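Local coordinates for Tle cognate immunity protein 4 C-terminal domain-containing protein (Pseudomonas aeruginosa PAO1, PDB 4R1D) that probably acts as the immunity protein that binds the H2-T6SS lipase effector Tle4 and protects the producing cell from it, at residues B[36-41]-B[105-110]; B[101-106]-B[133-138]. One frame throughout, in Å; residues are numbered along the deposited sequence.

Contact 1: B[36-41]-B[105-110]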
loop_
_atom_site.group_PDB
_atom_site.type_symbol
_atom_site.label_atom_id
_atom_site.label_comp_id
_atom_site.label_asym_id
_atom_site.label_seq_id
_atom_site.Cartn_x
_atom_site.Cartn_y
_atom_site.Cartn_z
ATOM N N GLU B 36 9.082 1.895 20.117
ATOM C CA GLU B 36 7.817 1.425 20.682
ATOM C C GLU B 36 7.921 1.207 22.184
ATOM O O GLU B 36 8.805 0.493 22.659
ATOM C CB GLU B 36 7.409 0.116 19.996
ATOM C CG GLU B 36 6.047 -0.408 20.436
ATOM C CD GLU B 36 5.764 -1.817 19.942
ATOM O OE1 GLU B 36 6.697 -2.466 19.425
ATOM O OE2 GLU B 36 4.604 -2.278 20.080
ATOM N N TYR B 37 7.008 1.818 22.932
ATOM C CA TYR B 37 6.939 1.605 24.371
ATOM C C TYR B 37 6.281 0.257 24.670
ATOM O O TYR B 37 5.222 -0.065 24.128
ATOM C CB TYR B 37 6.157 2.737 25.037
ATOM C CG TYR B 37 5.765 2.400 26.448
ATOM C CD1 TYR B 37 6.711 2.366 27.462
ATOM C CD2 TYR B 37 4.454 2.079 26.759
ATOM C CE1 TYR B 37 6.354 2.029 28.754
ATOM C CE2 TYR B 37 4.087 1.743 28.041
ATOM C CZ TYR B 37 5.034 1.722 29.031
ATOM O OH TYR B 37 4.645 1.389 30.304
ATOM N N LEU B 38 6.909 -0.530 25.535
ATOM C CA LEU B 38 6.397 -1.854 25.869
ATOM C C LEU B 38 5.883 -1.869 27.306
ATOM O O LEU B 38 6.457 -1.206 28.167
ATOM C CB LEU B 38 7.514 -2.889 25.732
ATOM C CG LEU B 38 8.234 -2.963 24.383
ATOM C CD1 LEU B 38 9.349 -4.021 24.423
ATOM C CD2 LEU B 38 7.240 -3.277 23.282
ATOM N N ASP B 39 4.822 -2.637 27.551
ATOM C CA ASP B 39 4.233 -2.753 28.891
ATOM C C ASP B 39 5.039 -3.689 29.778
ATOM O O ASP B 39 4.765 -3.812 30.972
ATOM C CB ASP B 39 2.798 -3.280 28.807
ATOM C CG ASP B 39 1.842 -2.277 28.193
ATOM O OD1 ASP B 39 1.987 -1.068 28.480
ATOM O OD2 ASP B 39 0.953 -2.696 27.420
ATOM N N ASP B 40 6.030 -4.346 29.185
ATOM C CA ASP B 40 6.794 -5.392 29.860
ATOM C C ASP B 40 7.373 -5.001 31.203
ATOM O O ASP B 40 7.977 -3.938 31.348
ATOM C CB ASP B 40 7.956 -5.857 28.981
ATOM C CG ASP B 40 7.495 -6.563 27.727
ATOM O OD1 ASP B 40 6.476 -6.147 27.146
ATOM O OD2 ASP B 40 8.162 -7.538 27.329
ATOM N N LYS B 41 7.201 -5.887 32.179
ATOM C CA LYS B 41 8.007 -5.858 33.387
ATOM C C LYS B 41 9.352 -6.495 33.040
ATOM O O LYS B 41 9.458 -7.222 32.049
ATOM C CB LYS B 41 7.304 -6.626 34.512
ATOM C CG LYS B 41 5.994 -5.987 34.974
ATOM C CD LYS B 41 5.199 -6.904 35.902
ATOM C CE LYS B 41 4.480 -8.003 35.126
ATOM N NZ LYS B 41 3.705 -8.915 36.017
ATOM N N TRP B 105 12.478 2.636 35.502
ATOM C CA TRP B 105 12.518 1.626 34.456
ATOM C C TRP B 105 11.268 1.648 33.579
ATOM O O TRP B 105 10.147 1.568 34.077
ATOM C CB TRP B 105 12.666 0.260 35.122
ATOM C CG TRP B 105 13.071 -0.858 34.226
ATOM C CD1 TRP B 105 14.342 -1.276 33.959
ATOM C CD2 TRP B 105 12.201 -1.722 33.498
ATOM N NE1 TRP B 105 14.319 -2.350 33.104
ATOM C CE2 TRP B 105 13.013 -2.642 32.805
ATOM C CE3 TRP B 105 10.813 -1.806 33.362
ATOM C CZ2 TRP B 105 12.485 -3.634 31.991
ATOM C CZ3 TRP B 105 10.290 -2.791 32.552
ATOM C CH2 TRP B 105 11.123 -3.696 31.879
ATOM N N HIS B 106 11.475 1.776 32.271
ATOM C CA HIS B 106 10.437 1.521 31.277
ATOM C C HIS B 106 11.156 0.875 30.111
ATOM O O HIS B 106 12.309 1.211 29.835
ATOM C CB HIS B 106 9.783 2.812 30.778
ATOM C CG HIS B 106 9.157 3.635 31.859
ATOM N ND1 HIS B 106 8.011 3.247 32.521
ATOM C CD2 HIS B 106 9.513 4.828 32.389
ATOM C CE1 HIS B 106 7.688 4.166 33.414
ATOM N NE2 HIS B 106 8.586 5.135 33.356
ATOM N N VAL B 107 10.475 -0.023 29.421
ATOM C CA VAL B 107 11.095 -0.763 28.324
ATOM C C VAL B 107 10.637 -0.282 26.953
ATOM O O VAL B 107 9.480 0.075 26.781
ATOM C CB VAL B 107 10.783 -2.257 28.452
ATOM C CG1 VAL B 107 10.496 -2.857 27.099
ATOM C CG2 VAL B 107 11.939 -2.956 29.087
ATOM N N TYR B 108 11.558 -0.275 25.990
ATOM C CA TYR B 108 11.247 0.123 24.620
ATOM C C TYR B 108 11.865 -0.826 23.614
ATOM O O TYR B 108 12.950 -1.364 23.847
ATOM C CB TYR B 108 11.760 1.542 24.348
ATOM C CG TYR B 108 11.219 2.542 25.330
ATOM C CD1 TYR B 108 10.130 3.345 25.011
ATOM C CD2 TYR B 108 11.773 2.651 26.603
ATOM C CE1 TYR B 108 9.627 4.248 25.921
ATOM C CE2 TYR B 108 11.275 3.535 27.512
ATOM C CZ TYR B 108 10.208 4.335 27.175
ATOM O OH TYR B 108 9.731 5.225 28.109
ATOM N N ARG B 109 11.178 -1.006 22.487
ATOM C CA ARG B 109 11.721 -1.765 21.373
ATOM C C ARG B 109 11.967 -0.807 20.212
ATOM O O ARG B 109 11.094 -0.025 19.863
ATOM C CB ARG B 109 10.746 -2.853 20.935
ATOM C CG ARG B 109 11.262 -3.679 19.778
ATOM C CD ARG B 109 10.208 -4.653 19.268
ATOM N NE ARG B 109 10.813 -5.727 18.485
ATOM C CZ ARG B 109 10.127 -6.688 17.872
ATOM N NH1 ARG B 109 8.805 -6.709 17.936
ATOM N NH2 ARG B 109 10.768 -7.635 17.190
ATOM N N TRP B 110 13.159 -0.862 19.629
ATOM C CA TRP B 110 13.499 0.016 18.525
ATOM C C TRP B 110 14.205 -0.826 17.470
ATOM O O TRP B 110 15.400 -1.120 17.584
ATOM C CB TRP B 110 14.388 1.164 19.002
ATOM C CG TRP B 110 14.805 2.087 17.883
ATOM C CD1 TRP B 110 13.995 2.656 16.935
ATOM C CD2 TRP B 110 16.134 2.541 17.602
ATOM N NE1 TRP B 110 14.746 3.449 16.078
ATOM C CE2 TRP B 110 16.060 3.390 16.466
ATOM C CE3 TRP B 110 17.379 2.319 18.202
ATOM C CZ2 TRP B 110 17.180 4.010 15.925
ATOM C CZ3 TRP B 110 18.503 2.949 17.653
ATOM C CH2 TRP B 110 18.388 3.780 16.533
HETATM O O HOH W 1 6.561 -5.051 18.931
HETATM O O HOH W 2 6.794 0.615 31.983
#
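Glu-36 and Arg-109 face each other as an antiparallel hydrogen-bonded pair: Glu-36 N reaches Arg-109 O at 2.8 Å, and Arg-109 N returns to Glu-36 O at 2.8 Å. Each side chain leaves with CG anti to the backbone N (chi1 -176° for Glu-36) and stays extended, which lets the two run alongside each other in the same direction, carboxylate and guanidinium planes only 17° apart. The charged ends do not touch; a water bridges them, donating to Glu-36 OE1 and accepting from Arg-109 NH1 at the edge of the guanidinium. At the next pair, non-hydrogen-bonded, Tyr-37 turns its ring edge toward the face of Tyr-108 in an offset edge-to-face stack, planes at 61°, with Tyr-37 CD1 3.8 Å from Tyr-108 CE1. Another water links Tyr-37 OH, at 2.8 Å, to His-106 ND1, approaching the imidazole edge in plane. Strands 33-38 and 107-115 are thus antiparallel neighbours in the N-terminal domain of this immunity protein, the tyrosines on one face, Glu-36 and Arg-109 on the other. Further along, Leu-38 N bonds to Val-107 O at 2.9 Å. Outside the pair, Asp-96 forms a salt bridge with Arg-109 NH2, and Tyr-108 OH is hydrogen-bonded to Asp-150 O. Helix 42-58 lies against Leu-38, Val-107 and Arg-109, its Arg-48 forming a salt bridge with Asp-40, while Trp-110 makes a cation-pi contact with Arg-397 of the other protein chain.

Contact 2: B[101-106]-B[133-138]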
loop_
_atom_site.group_PDB
_atom_site.type_symbol
_atom_site.label_atom_id
_atom_site.label_comp_id
_atom_site.label_asym_id
_atom_site.label_seq_id
_atom_site.Cartn_x
_atom_site.Cartn_y
_atom_site.Cartn_z
ATOM N N SER B 101 14.591 3.157 30.113
ATOM C CA SER B 101 14.810 4.498 30.628
ATOM C C SER B 101 15.412 4.419 32.029
ATOM O O SER B 101 15.301 3.387 32.701
ATOM C CB SER B 101 13.485 5.255 30.678
ATOM O OG SER B 101 12.510 4.480 31.358
ATOM N N LYS B 102 16.062 5.505 32.440
ATOM C CA LYS B 102 16.606 5.622 33.793
ATOM C C LYS B 102 16.248 6.990 34.355
ATOM O O LYS B 102 16.125 7.968 33.610
ATOM C CB LYS B 102 18.131 5.455 33.786
ATOM C CG LYS B 102 18.613 4.209 33.071
ATOM C CD LYS B 102 17.998 2.954 33.656
ATOM C CE LYS B 102 18.034 1.806 32.658
ATOM N NZ LYS B 102 17.413 0.570 33.200
ATOM N N PRO B 103 16.110 7.081 35.687
ATOM C CA PRO B 103 16.273 5.978 36.640
ATOM C C PRO B 103 15.020 5.131 36.831
ATOM O O PRO B 103 15.120 4.018 37.353
ATOM C CB PRO B 103 16.620 6.700 37.953
ATOM C CG PRO B 103 15.986 8.035 37.820
ATOM C CD PRO B 103 16.131 8.395 36.353
ATOM N N THR B 104 13.857 5.646 36.443
ATOM C CA THR B 104 12.654 4.830 36.480
ATOM C C THR B 104 12.612 3.926 35.253
ATOM O O THR B 104 12.687 4.387 34.118
ATOM C CB THR B 104 11.361 5.669 36.543
ATOM O OG1 THR B 104 11.289 6.348 37.802
ATOM C CG2 THR B 104 10.148 4.766 36.420
ATOM N N TRP B 105 12.478 2.636 35.502
ATOM C CA TRP B 105 12.518 1.626 34.456
ATOM C C TRP B 105 11.268 1.648 33.579
ATOM O O TRP B 105 10.147 1.568 34.077
ATOM C CB TRP B 105 12.666 0.260 35.122
ATOM C CG TRP B 105 13.071 -0.858 34.226
ATOM C CD1 TRP B 105 14.342 -1.276 33.959
ATOM C CD2 TRP B 105 12.201 -1.722 33.498
ATOM N NE1 TRP B 105 14.319 -2.350 33.104
ATOM C CE2 TRP B 105 13.013 -2.642 32.805
ATOM C CE3 TRP B 105 10.813 -1.806 33.362
ATOM C CZ2 TRP B 105 12.485 -3.634 31.991
ATOM C CZ3 TRP B 105 10.290 -2.791 32.552
ATOM C CH2 TRP B 105 11.123 -3.696 31.879
ATOM N N HIS B 106 11.475 1.776 32.271
ATOM C CA HIS B 106 10.437 1.521 31.277
ATOM C C HIS B 106 11.156 0.875 30.111
ATOM O O HIS B 106 12.309 1.211 29.835
ATOM C CB HIS B 106 9.783 2.812 30.778
ATOM C CG HIS B 106 9.157 3.635 31.859
ATOM N ND1 HIS B 106 8.011 3.247 32.521
ATOM C CD2 HIS B 106 9.513 4.828 32.389
ATOM C CE1 HIS B 106 7.688 4.166 33.414
ATOM N NE2 HIS B 106 8.586 5.135 33.356
ATOM N N LEU B 133 18.515 7.821 27.433
ATOM C CA LEU B 133 17.074 7.612 27.626
ATOM C C LEU B 133 16.665 7.875 29.081
ATOM O O LEU B 133 16.939 7.065 29.953
ATOM C CB LEU B 133 16.654 6.206 27.187
ATOM C CG LEU B 133 15.141 5.991 27.034
ATOM C CD1 LEU B 133 14.527 7.030 26.098
ATOM C CD2 LEU B 133 14.821 4.581 26.553
ATOM N N ARG B 134 16.016 9.012 29.322
ATOM C CA ARG B 134 15.678 9.442 30.681
ATOM C C ARG B 134 14.188 9.272 30.929
ATOM O O ARG B 134 13.374 9.640 30.092
ATOM C CB ARG B 134 16.027 10.919 30.876
ATOM C CG ARG B 134 17.473 11.287 30.595
ATOM C CD ARG B 134 18.376 11.073 31.801
ATOM N NE ARG B 134 19.524 11.977 31.763
ATOM C CZ ARG B 134 20.700 11.681 31.213
ATOM N NH1 ARG B 134 20.898 10.494 30.655
ATOM N NH2 ARG B 134 21.682 12.574 31.227
ATOM N N SER B 135 13.823 8.733 32.087
ATOM C CA SER B 135 12.407 8.587 32.417
ATOM C C SER B 135 11.754 9.933 32.775
ATOM O O SER B 135 12.429 10.865 33.246
ATOM C CB SER B 135 12.253 7.608 33.583
ATOM O OG SER B 135 13.053 8.043 34.675
ATOM N N ARG B 136 10.443 10.032 32.553
ATOM C CA ARG B 136 9.646 11.166 33.010
ATOM C C ARG B 136 8.231 10.662 33.302
ATOM O O ARG B 136 7.814 9.636 32.766
ATOM C CB ARG B 136 9.609 12.298 31.960
ATOM C CG ARG B 136 8.739 11.990 30.727
ATOM C CD ARG B 136 8.784 13.083 29.643
ATOM N NE ARG B 136 8.011 12.618 28.490
ATOM C CZ ARG B 136 6.751 12.963 28.231
ATOM N NH1 ARG B 136 6.117 13.828 29.008
ATOM N NH2 ARG B 136 6.126 12.452 27.177
ATOM N N ALA B 137 7.505 11.367 34.165
ATOM C CA ALA B 137 6.107 11.038 34.419
ATOM C C ALA B 137 5.323 11.352 33.155
ATOM O O ALA B 137 5.762 12.175 32.350
ATOM C CB ALA B 137 5.575 11.845 35.612
ATOM N N PRO B 138 4.168 10.689 32.962
ATOM C CA PRO B 138 3.446 10.790 31.687
ATOM C C PRO B 138 3.182 12.219 31.221
ATOM O O PRO B 138 3.207 12.461 30.012
ATOM C CB PRO B 138 2.123 10.076 31.981
ATOM C CG PRO B 138 2.486 9.049 33.004
ATOM C CD PRO B 138 3.554 9.700 33.867
HETATM O O HOH W 3 11.566 9.551 36.472
#
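Lys-102 and Ser-135 are joined through the backbone: Ser-135 N donates to Lys-102 O at 2.9 Å, while Lys-102 N donates to Leu-133 O at 3.1 Å. These two bonds flank Arg-134 and make a single bridge between Lys-102 and Arg-134, so the loop is pinned locally to the short strand. Two CA-H...O contacts add to them, Ser-101 CA to Leu-133 O at 3.4 Å and Arg-134 CA to Lys-102 O at 3.3 Å.

Side-chain polar contacts centre on Ser-135 OG. With chi1 at 55° the hydroxyl lies between its own backbone N and carbonyl carbon, and from there it accepts the N-H of Thr-104 at 3.1 Å. A water also bonds to this oxygen, at 2.8 Å, and continues weakly to Thr-104 OG1. Within the loop, Ser-101 OG donates to Thr-104 O at 2.8 Å, in the carbonyl plane, tying together the two ends of the turn that carries the cis peptide bond before Pro-103.

Apolar contact is modest. Ser-135 CB comes in at the edge of the His-106 imidazole, near CD2, and packs beside Thr-104 CB, while Leu-133 sets CG and CD2 against the Ser-101 backbone.

Segment 101-106 connects strand 92-100 to strand 107-115, and strand 133-135 follows directly from helix 119-132. Strand 152-155 pairs with 133-135, placing Ala-152 and Ile-154 against Leu-133, which also touches Val-99 and Tyr-108.

Contacts 1 and 2 lie with centres about 10 Å apart, on the same side of the chain's centre and within the N-terminal domain. Along the chain, 36-41 comes first, then 101-106, 105-110 and 133-138; segments 101-106 and 105-110 share Trp-105 and His-106, of which His-106 touches partners in both contacts. Contact 1 pairs strand 107-115 with 33-38, whereas contact 2 ties the preceding loop to strand 133-135 of a separate small sheet. Tyr-108 CD2 packs on Leu-133 CD2 at 3.6 Å. Strand 107-115 also carries Trp-110, which meets the other chain, probably as part of Tle4 binding; no other chain of the assembly touches the segments of contact 2.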